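Local atomic coordinates of xylanase and alpha-amylase inhibitor protein (Scadoxus multiflorus, PDB entry 3MU7), a protein that inhibits xylanase and alpha-amylase, although its chain folds as a TIM barrel of the family 18 glycosyl hydrolases. Residues L3-Y8 against K267-G272; L101-G106 against N115-G120; F217-D222 against T260-S265. All coordinates share one frame; numbering follows the deposited sequence.

Overall arrangement
Contacts 1 and 3 are neighbours, their centres about 11 Å apart, and both use the last helix, 264-269. Ile5 of contact 1 meets Ser265 of contact 3, CD1 to CB at 3.8 Å. Contacts 2 and 3 follow one another inside the long loop that contact 1 closes. Contact 2 lies on the far side of the chain's centre from contact 3, about 32 Å between centres, and about 28 Å from contact 1. It ends where strand 120-125 begins, the strand whose Asp122 and His124 bond to Tyr8 of segment 3-8 inside the barrel. PEG molecules, probably from the crystallisation liquor, bond Asp4 OD1 in contact 1 and, separately, Pro221 O in contact 3.

Contact 1: residues L3-Y8 against K267-G272; sequences LDIAVY and KILGKG
Ile5 and Leu269 meet tip to tip, and the isoleucine belongs to the buried side of the contact. Ile5 is fully extended (chi2 -180°), which carries its CD1 clear of the strand and into the fork of the leucine. There CD1 lies 4.0 Å from Leu269 CG and much the same distance from both methyls. The leucine's CB does not aim at the strand; its CG lies anti to the carbonyl carbon, and from there the branch bends over to the isoleucine. Ile268, buried like Ile5, adds its CG2 methyl, 4.3 Å from Ile5 CD1. The other side, where Leu3 meets Leu269, is partly exposed to solvent. Leu269 CD2 brushes Leu3 CB at 4.1 Å and the Leu3 carbonyl oxygen at 4.0 Å. Leu3 also presents its CD2 to Ile268, but the modelled separation there is too short to trust. Phe248 and Phe239 pack on Leu3 from strand 248-254 and helix 231-242. Past Leu269 the helix stops at Gly270, whose phi is positive (80°), and the chain runs on to Lys271, whose NZ bonds to Asn26. Strand 5-9 lies in parallel pairing between strands 29-37 and 248-254, so the last helix packs against the first strand where the sheet curls shut, the closure expected of a TIM barrel.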
loop_
_atom_site.group_PDB
_atom_site.type_symbol
_atom_site.label_atom_id
_atom_site.label_comp_id
_atom_site.label_asym_id
_atom_site.label_seq_id
_atom_site.Cartn_x
_atom_site.Cartn_y
_atom_site.Cartn_z
ATOM N N LEU A 3 16.669 -2.088 -6.598
ATOM C CA LEU A 3 15.602 -1.440 -5.761
ATOM C C LEU A 3 14.151 -1.593 -6.194
ATOM O O LEU A 3 13.745 -1.189 -7.281
ATOM C CB LEU A 3 15.830 0.082 -5.583
ATOM C CG LEU A 3 15.012 0.783 -4.463
ATOM C CD1 LEU A 3 15.645 0.545 -3.099
ATOM C CD2 LEU A 3 14.896 2.282 -4.731
ATOM N N ASP A 4 13.373 -2.222 -5.291
ATOM C CA ASP A 4 11.938 -2.406 -5.455
ATOM C C ASP A 4 11.217 -1.187 -4.902
ATOM O O ASP A 4 11.460 -0.747 -3.775
ATOM C CB ASP A 4 11.440 -3.673 -4.756
ATOM C CG ASP A 4 11.887 -4.946 -5.451
ATOM O OD1 ASP A 4 12.152 -4.912 -6.669
ATOM O OD2 ASP A 4 11.959 -5.991 -4.774
ATOM N N ILE A 5 10.322 -0.653 -5.726
ATOM C CA ILE A 5 9.492 0.490 -5.371
ATOM C C ILE A 5 8.022 0.100 -5.460
ATOM O O ILE A 5 7.571 -0.438 -6.480
ATOM C CB ILE A 5 9.770 1.723 -6.276
ATOM C CG1 ILE A 5 11.260 2.082 -6.257
ATOM C CG2 ILE A 5 8.890 2.921 -5.872
ATOM C CD1 ILE A 5 11.625 3.271 -7.106
ATOM N N ALA A 6 7.289 0.358 -4.383
ATOM C CA ALA A 6 5.835 0.260 -4.378
ATOM C C ALA A 6 5.275 1.669 -4.541
ATOM O O ALA A 6 5.810 2.622 -3.980
ATOM C CB ALA A 6 5.349 -0.349 -3.083
ATOM N N VAL A 7 4.196 1.817 -5.295
ATOM C CA VAL A 7 3.602 3.134 -5.469
ATOM C C VAL A 7 2.086 3.050 -5.366
ATOM O O VAL A 7 1.477 2.098 -5.867
ATOM C CB VAL A 7 4.061 3.787 -6.814
ATOM C CG1 VAL A 7 3.474 3.073 -8.024
ATOM C CG2 VAL A 7 3.736 5.278 -6.845
ATOM N N TYR A 8 1.482 4.037 -4.716
ATOM C CA TYR A 8 0.032 4.160 -4.720
ATOM C C TYR A 8 -0.442 4.807 -6.010
ATOM O O TYR A 8 0.155 5.774 -6.495
ATOM C CB TYR A 8 -0.448 4.962 -3.521
ATOM C CG TYR A 8 -0.541 4.144 -2.254
ATOM C CD1 TYR A 8 0.536 4.061 -1.371
ATOM C CD2 TYR A 8 -1.702 3.440 -1.945
ATOM C CE1 TYR A 8 0.448 3.310 -0.201
ATOM C CE2 TYR A 8 -1.803 2.690 -0.773
ATOM C CZ TYR A 8 -0.718 2.627 0.086
ATOM O OH TYR A 8 -0.783 1.903 1.255
ATOM N N LYS A 267 14.818 9.506 -10.420
ATOM C CA LYS A 267 16.030 9.983 -9.746
ATOM C C LYS A 267 16.603 8.956 -8.770
ATOM O O LYS A 267 17.824 8.780 -8.694
ATOM C CB LYS A 267 15.766 11.311 -9.032
ATOM C CG LYS A 267 15.454 12.459 -9.979
ATOM C CD LYS A 267 15.068 13.711 -9.215
ATOM C CE LYS A 267 14.532 14.780 -10.147
ATOM N NZ LYS A 267 14.007 15.944 -9.382
ATOM N N ILE A 268 15.726 8.282 -8.028
ATOM C CA ILE A 268 16.130 7.186 -7.141
ATOM C C ILE A 268 16.840 6.082 -7.931
ATOM O O ILE A 268 17.872 5.561 -7.495
ATOM C CB ILE A 268 14.907 6.584 -6.369
ATOM C CG1 ILE A 268 14.392 7.563 -5.303
ATOM C CG2 ILE A 268 15.257 5.236 -5.739
ATOM C CD1 ILE A 268 15.313 7.760 -4.083
ATOM N N LEU A 269 16.289 5.751 -9.097
ATOM C CA LEU A 269 16.770 4.632 -9.909
ATOM C C LEU A 269 17.893 4.996 -10.886
ATOM O O LEU A 269 18.515 4.106 -11.470
ATOM C CB LEU A 269 15.604 3.993 -10.672
ATOM C CG LEU A 269 14.495 3.346 -9.832
ATOM C CD1 LEU A 269 13.316 2.977 -10.709
ATOM C CD2 LEU A 269 15.011 2.125 -9.069
ATOM N N GLY A 270 18.141 6.290 -11.065
ATOM C CA GLY A 270 19.189 6.759 -11.973
ATOM C C GLY A 270 18.786 6.759 -13.435
ATOM O O GLY A 270 19.642 6.730 -14.322
ATOM N N LYS A 271 17.481 6.785 -13.690
ATOM C CA LYS A 271 16.965 6.899 -15.050
ATOM C C LYS A 271 16.934 8.368 -15.458
ATOM O O LYS A 271 16.791 9.252 -14.608
ATOM C CB LYS A 271 15.572 6.270 -15.163
ATOM C CG LYS A 271 15.550 4.760 -14.937
ATOM C CD LYS A 271 14.168 4.186 -15.205
ATOM C CE LYS A 271 14.134 2.690 -14.957
ATOM N NZ LYS A 271 12.792 2.112 -15.267
ATOM N N GLY A 272 17.078 8.621 -16.757
ATOM C CA GLY A 272 17.109 9.984 -17.291
ATOM C C GLY A 272 15.873 10.791 -16.941
ATOM O O GLY A 272 14.747 10.294 -17.036
#

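Contact 2: residues L101-G106 against N115-G120; sequences LLPPAG and NAVLDG
Pro104 and Asn115 cross at about a right angle, the amide reaching the proline ring with its oxygen. Asn115 OD1 is 3.2 Å from Pro104 CG, and it also comes near CB and CD, so the oxygen rests against the ring's carbons. With CG beside the backbone N (chi1 -64°), the asparagine swings its amide over to the other segment. Val117 is turned differently: it points toward the other segment and lays its two methyls on successive peptide units. CG1, anti to the backbone N, reaches the Leu101 carbonyl oxygen at 3.5 Å, while CG2 lies 3.6 Å from Pro103 N and close to Leu102 O. With an alanine in place of Val117 both methyls go, which is likely to leave a gap beside the Leu101 carbonyl and the Pro103 ring. Leu101 starts off facing away, but its CD2 doubles back to lie 4.0 Å from Gly120 CA and as near to Leu118 O. Residues 101-104 run nearly antiparallel (167°) to 115-120, yet they are not joined as a ladder. Instead a water links them, donating to Leu101 O at 2.9 Å and to Leu118 O at 2.8 Å, though further acceptors compete for its two protons. Gly120 has backbone angles at which a side chain would collide with the preceding carbonyl oxygen. Around this pair, Leu102 O accepts a hydrogen bond from Arg111 NH1, and Gln64 grips Val117 O and Asp119 OD2. Leu118 turns inward onto Phe100 of helix 86-101, Ile60 of helix 56-65 and Val70 and Leu72 of strand 69-76, so the loop leaving helix 86-101 is moored to the barrel just where strand 120-125 begins.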
loop_
_atom_site.group_PDB
_atom_site.type_symbol
_atom_site.label_atom_id
_atom_site.label_comp_id
_atom_site.label_asym_id
_atom_site.label_seq_id
_atom_site.Cartn_x
_atom_site.Cartn_y
_atom_site.Cartn_z
ATOM N N LEU A 101 -9.856 -11.473 -5.572
ATOM C CA LEU A 101 -8.739 -12.397 -5.353
ATOM C C LEU A 101 -8.918 -13.760 -6.001
ATOM O O LEU A 101 -8.003 -14.585 -5.991
ATOM C CB LEU A 101 -8.451 -12.527 -3.856
ATOM C CG LEU A 101 -8.109 -11.212 -3.142
ATOM C CD1 LEU A 101 -8.079 -11.410 -1.638
ATOM C CD2 LEU A 101 -6.782 -10.630 -3.633
ATOM N N LEU A 102 -10.102 -13.977 -6.561
ATOM C CA LEU A 102 -10.432 -15.202 -7.274
ATOM C C LEU A 102 -10.943 -14.844 -8.659
ATOM O O LEU A 102 -11.460 -13.746 -8.854
ATOM C CB LEU A 102 -11.528 -15.966 -6.530
ATOM C CG LEU A 102 -11.193 -16.604 -5.185
ATOM C CD1 LEU A 102 -12.475 -17.127 -4.562
ATOM C CD2 LEU A 102 -10.177 -17.725 -5.340
ATOM N N PRO A 103 -10.823 -15.779 -9.628
ATOM C CA PRO A 103 -11.504 -15.607 -10.912
ATOM C C PRO A 103 -13.018 -15.545 -10.699
ATOM O O PRO A 103 -13.506 -16.026 -9.671
ATOM C CB PRO A 103 -11.134 -16.885 -11.682
ATOM C CG PRO A 103 -9.933 -17.417 -11.007
ATOM C CD PRO A 103 -10.071 -17.045 -9.570
ATOM N N PRO A 104 -13.767 -14.963 -11.656
ATOM C CA PRO A 104 -15.218 -14.896 -11.475
ATOM C C PRO A 104 -15.843 -16.275 -11.339
ATOM O O PRO A 104 -15.370 -17.239 -11.947
ATOM C CB PRO A 104 -15.709 -14.228 -12.766
ATOM C CG PRO A 104 -14.614 -14.442 -13.744
ATOM C CD PRO A 104 -13.361 -14.365 -12.939
ATOM N N ALA A 105 -16.884 -16.348 -10.520
ATOM C CA ALA A 105 -17.662 -17.560 -10.324
ATOM C C ALA A 105 -19.135 -17.171 -10.236
ATOM O O ALA A 105 -19.500 -16.259 -9.487
ATOM C CB ALA A 105 -17.217 -18.280 -9.062
ATOM N N GLY A 106 -19.969 -17.855 -11.015
ATOM C CA GLY A 106 -21.397 -17.548 -11.076
ATOM C C GLY A 106 -21.667 -16.260 -11.831
ATOM O O GLY A 106 -20.975 -15.947 -12.806
ATOM N N ASN A 115 -12.936 -9.179 -14.679
ATOM C CA ASN A 115 -12.340 -10.499 -14.497
ATOM C C ASN A 115 -10.863 -10.504 -14.104
ATOM O O ASN A 115 -10.239 -11.557 -14.035
ATOM C CB ASN A 115 -12.585 -11.367 -15.736
ATOM C CG ASN A 115 -14.056 -11.650 -15.958
ATOM O OD1 ASN A 115 -14.875 -11.492 -15.049
ATOM N ND2 ASN A 115 -14.402 -12.072 -17.165
ATOM N N ALA A 116 -10.311 -9.324 -13.840
ATOM C CA ALA A 116 -8.967 -9.233 -13.276
ATOM C C ALA A 116 -8.918 -9.924 -11.918
ATOM O O ALA A 116 -9.913 -9.935 -11.174
ATOM C CB ALA A 116 -8.553 -7.790 -13.138
ATOM N N VAL A 117 -7.771 -10.521 -11.621
ATOM C CA VAL A 117 -7.518 -11.133 -10.326
ATOM C C VAL A 117 -6.293 -10.438 -9.760
ATOM O O VAL A 117 -5.207 -10.497 -10.336
ATOM C CB VAL A 117 -7.280 -12.656 -10.434
ATOM C CG1 VAL A 117 -6.948 -13.242 -9.067
ATOM C CG2 VAL A 117 -8.507 -13.351 -11.027
ATOM N N LEU A 118 -6.480 -9.764 -8.635
ATOM C CA LEU A 118 -5.421 -8.969 -8.028
ATOM C C LEU A 118 -4.402 -9.824 -7.299
ATOM O O LEU A 118 -4.657 -10.988 -6.971
ATOM C CB LEU A 118 -6.013 -7.932 -7.075
ATOM C CG LEU A 118 -6.985 -6.928 -7.683
ATOM C CD1 LEU A 118 -7.313 -5.884 -6.641
ATOM C CD2 LEU A 118 -6.413 -6.270 -8.930
ATOM N N ASP A 119 -3.243 -9.228 -7.040
ATOM C CA ASP A 119 -2.153 -9.908 -6.370
ATOM C C ASP A 119 -2.173 -9.795 -4.856
ATOM O O ASP A 119 -1.316 -10.368 -4.193
ATOM C CB ASP A 119 -0.828 -9.419 -6.931
ATOM C CG ASP A 119 -0.711 -9.698 -8.404
ATOM O OD1 ASP A 119 -0.622 -10.892 -8.763
ATOM O OD2 ASP A 119 -0.753 -8.739 -9.197
ATOM N N GLY A 120 -3.141 -9.068 -4.305
ATOM C CA GLY A 120 -3.244 -8.965 -2.859
ATOM C C GLY A 120 -4.009 -7.757 -2.387
ATOM O O GLY A 120 -4.547 -6.977 -3.189
HETATM O O HOH W 1 -5.386 -13.459 -5.899
#

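Contact 3: residues F217-D222 against T260-S265; sequences FPAHPD and TVSQFS
The His220 ring is met at its edge by Ser262, whose CB lies near the ring plane, 3.9 Å from CD2. Also at the edge and in plane, Asp222 N gives a nearly straight bond to His220 ND1, 3.0 Å long with an angle of 171° at the hydrogen. Pro221 CD sits above one face, displaced toward the rim. Val261 CG1 comes in obliquely on CD2, and the ring of Trp258 also meets the imidazole. The in-plane bond, with the contacts around it, fixes how the ring is turned. The second flat group, Phe264, has Pro218 O over one face, 3.9 Å from CE1. Between the rings, Ser262 forms an ST turn: its hydroxyl, set between the backbone N and the carbonyl carbon (chi1 72°), accepts from Phe264 N at 3.1 Å, bridging the break between helix 256-262 and helix 264-269. The turn stands by the C-terminal end of strand 213-218, the end of a TIM barrel at which active sites of the fold lie. The same hydroxyl donates to Ala219 O at 2.7 Å, approaching 34° out of the carbonyl plane. Phe264 CB also lies against that oxygen, at 3.6 Å, and is 4.3 Å from Ala219 CB. Beyond, the phenyl ring packs on Pro231 and Val234 of helix 231-242 and on Leu253.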
loop_
_atom_site.group_PDB
_atom_site.type_symbol
_atom_site.label_atom_id
_atom_site.label_comp_id
_atom_site.label_asym_id
_atom_site.label_seq_id
_atom_site.Cartn_x
_atom_site.Cartn_y
_atom_site.Cartn_z
ATOM N N PHE A 217 7.827 7.275 1.427
ATOM C CA PHE A 217 8.174 8.688 1.303
ATOM C C PHE A 217 7.216 9.417 0.367
ATOM O O PHE A 217 6.688 8.813 -0.566
ATOM C CB PHE A 217 9.582 8.851 0.733
ATOM C CG PHE A 217 10.667 8.443 1.672
ATOM C CD1 PHE A 217 11.379 7.278 1.460
ATOM C CD2 PHE A 217 10.990 9.231 2.772
ATOM C CE1 PHE A 217 12.400 6.891 2.343
ATOM C CE2 PHE A 217 12.008 8.851 3.657
ATOM C CZ PHE A 217 12.709 7.682 3.435
ATOM N N PRO A 218 7.021 10.734 0.575
ATOM C CA PRO A 218 6.269 11.525 -0.404
ATOM C C PRO A 218 7.085 11.736 -1.671
ATOM O O PRO A 218 8.298 11.933 -1.607
ATOM C CB PRO A 218 6.053 12.871 0.302
ATOM C CG PRO A 218 6.468 12.674 1.723
ATOM C CD PRO A 218 7.438 11.540 1.737
ATOM N N ALA A 219 6.421 11.720 -2.822
ATOM C CA ALA A 219 7.110 11.856 -4.103
ATOM C C ALA A 219 7.389 13.311 -4.492
ATOM O O ALA A 219 8.142 13.562 -5.434
ATOM C CB ALA A 219 6.336 11.137 -5.205
ATOM N N HIS A 220 6.800 14.255 -3.762
ATOM C CA HIS A 220 6.889 15.683 -4.077
ATOM C C HIS A 220 6.540 16.426 -2.796
ATOM O O HIS A 220 5.763 15.911 -1.994
ATOM C CB HIS A 220 5.864 16.017 -5.171
ATOM C CG HIS A 220 5.966 17.409 -5.717
ATOM N ND1 HIS A 220 5.446 18.507 -5.065
ATOM C CD2 HIS A 220 6.490 17.871 -6.876
ATOM C CE1 HIS A 220 5.664 19.589 -5.792
ATOM N NE2 HIS A 220 6.297 19.231 -6.895
ATOM N N PRO A 221 7.089 17.646 -2.594
ATOM C CA PRO A 221 6.727 18.425 -1.398
ATOM C C PRO A 221 5.219 18.645 -1.186
ATOM O O PRO A 221 4.760 18.717 -0.042
ATOM C CB PRO A 221 7.423 19.771 -1.629
ATOM C CG PRO A 221 8.571 19.468 -2.489
ATOM C CD PRO A 221 8.214 18.261 -3.327
ATOM N N ASP A 222 4.464 18.744 -2.277
ATOM C CA ASP A 222 3.024 18.977 -2.205
ATOM C C ASP A 222 2.233 17.705 -1.901
ATOM O O ASP A 222 1.042 17.784 -1.635
ATOM C CB ASP A 222 2.503 19.553 -3.528
ATOM C CG ASP A 222 2.723 21.056 -3.669
ATOM O OD1 ASP A 222 2.656 21.798 -2.656
ATOM O OD2 ASP A 222 2.895 21.508 -4.827
ATOM N N THR A 260 4.844 11.227 -11.138
ATOM C CA THR A 260 4.824 11.587 -12.557
ATOM C C THR A 260 5.374 13.002 -12.757
ATOM O O THR A 260 6.156 13.231 -13.686
ATOM C CB THR A 260 3.399 11.490 -13.131
ATOM O OG1 THR A 260 2.900 10.156 -12.972
ATOM C CG2 THR A 260 3.352 11.860 -14.613
ATOM N N VAL A 261 4.963 13.921 -11.883
ATOM C CA VAL A 261 5.387 15.331 -11.878
ATOM C C VAL A 261 6.870 15.469 -11.508
ATOM O O VAL A 261 7.652 16.138 -12.198
ATOM C CB VAL A 261 4.532 16.162 -10.851
ATOM C CG1 VAL A 261 5.042 17.601 -10.711
ATOM C CG2 VAL A 261 3.047 16.136 -11.212
ATOM N N SER A 262 7.257 14.834 -10.410
ATOM C CA SER A 262 8.553 15.080 -9.794
ATOM C C SER A 262 9.687 14.236 -10.347
ATOM O O SER A 262 10.848 14.597 -10.189
ATOM C CB SER A 262 8.449 14.812 -8.303
ATOM O OG SER A 262 8.352 13.415 -8.081
ATOM N N GLN A 263 9.379 13.130 -10.967
ATOM C CA GLN A 263 10.332 12.111 -11.389
ATOM C C GLN A 263 11.224 11.583 -10.268
ATOM O O GLN A 263 12.320 11.208 -10.494
ATOM C CB GLN A 263 11.158 12.601 -12.604
ATOM C CG GLN A 263 10.285 12.850 -13.784
ATOM C CD GLN A 263 11.078 13.018 -15.055
ATOM O OE1 GLN A 263 11.846 12.193 -15.454
ATOM N NE2 GLN A 263 10.857 14.079 -15.681
ATOM N N PHE A 264 10.666 11.569 -9.050
ATOM C CA PHE A 264 11.359 11.076 -7.858
ATOM C C PHE A 264 11.912 9.669 -8.062
ATOM O O PHE A 264 13.100 9.424 -7.819
ATOM C CB PHE A 264 10.398 11.102 -6.667
ATOM C CG PHE A 264 11.063 10.934 -5.322
ATOM C CD1 PHE A 264 11.266 12.031 -4.499
ATOM C CD2 PHE A 264 11.438 9.677 -4.859
ATOM C CE1 PHE A 264 11.847 11.884 -3.249
ATOM C CE2 PHE A 264 12.024 9.527 -3.611
ATOM C CZ PHE A 264 12.230 10.635 -2.811
ATOM N N SER A 265 11.070 8.740 -8.517
ATOM C CA SER A 265 11.538 7.367 -8.721
ATOM C C SER A 265 12.589 7.268 -9.834
ATOM O O SER A 265 13.527 6.487 -9.716
ATOM C CB SER A 265 10.390 6.384 -8.962
ATOM O OG SER A 265 9.653 6.744 -10.108
#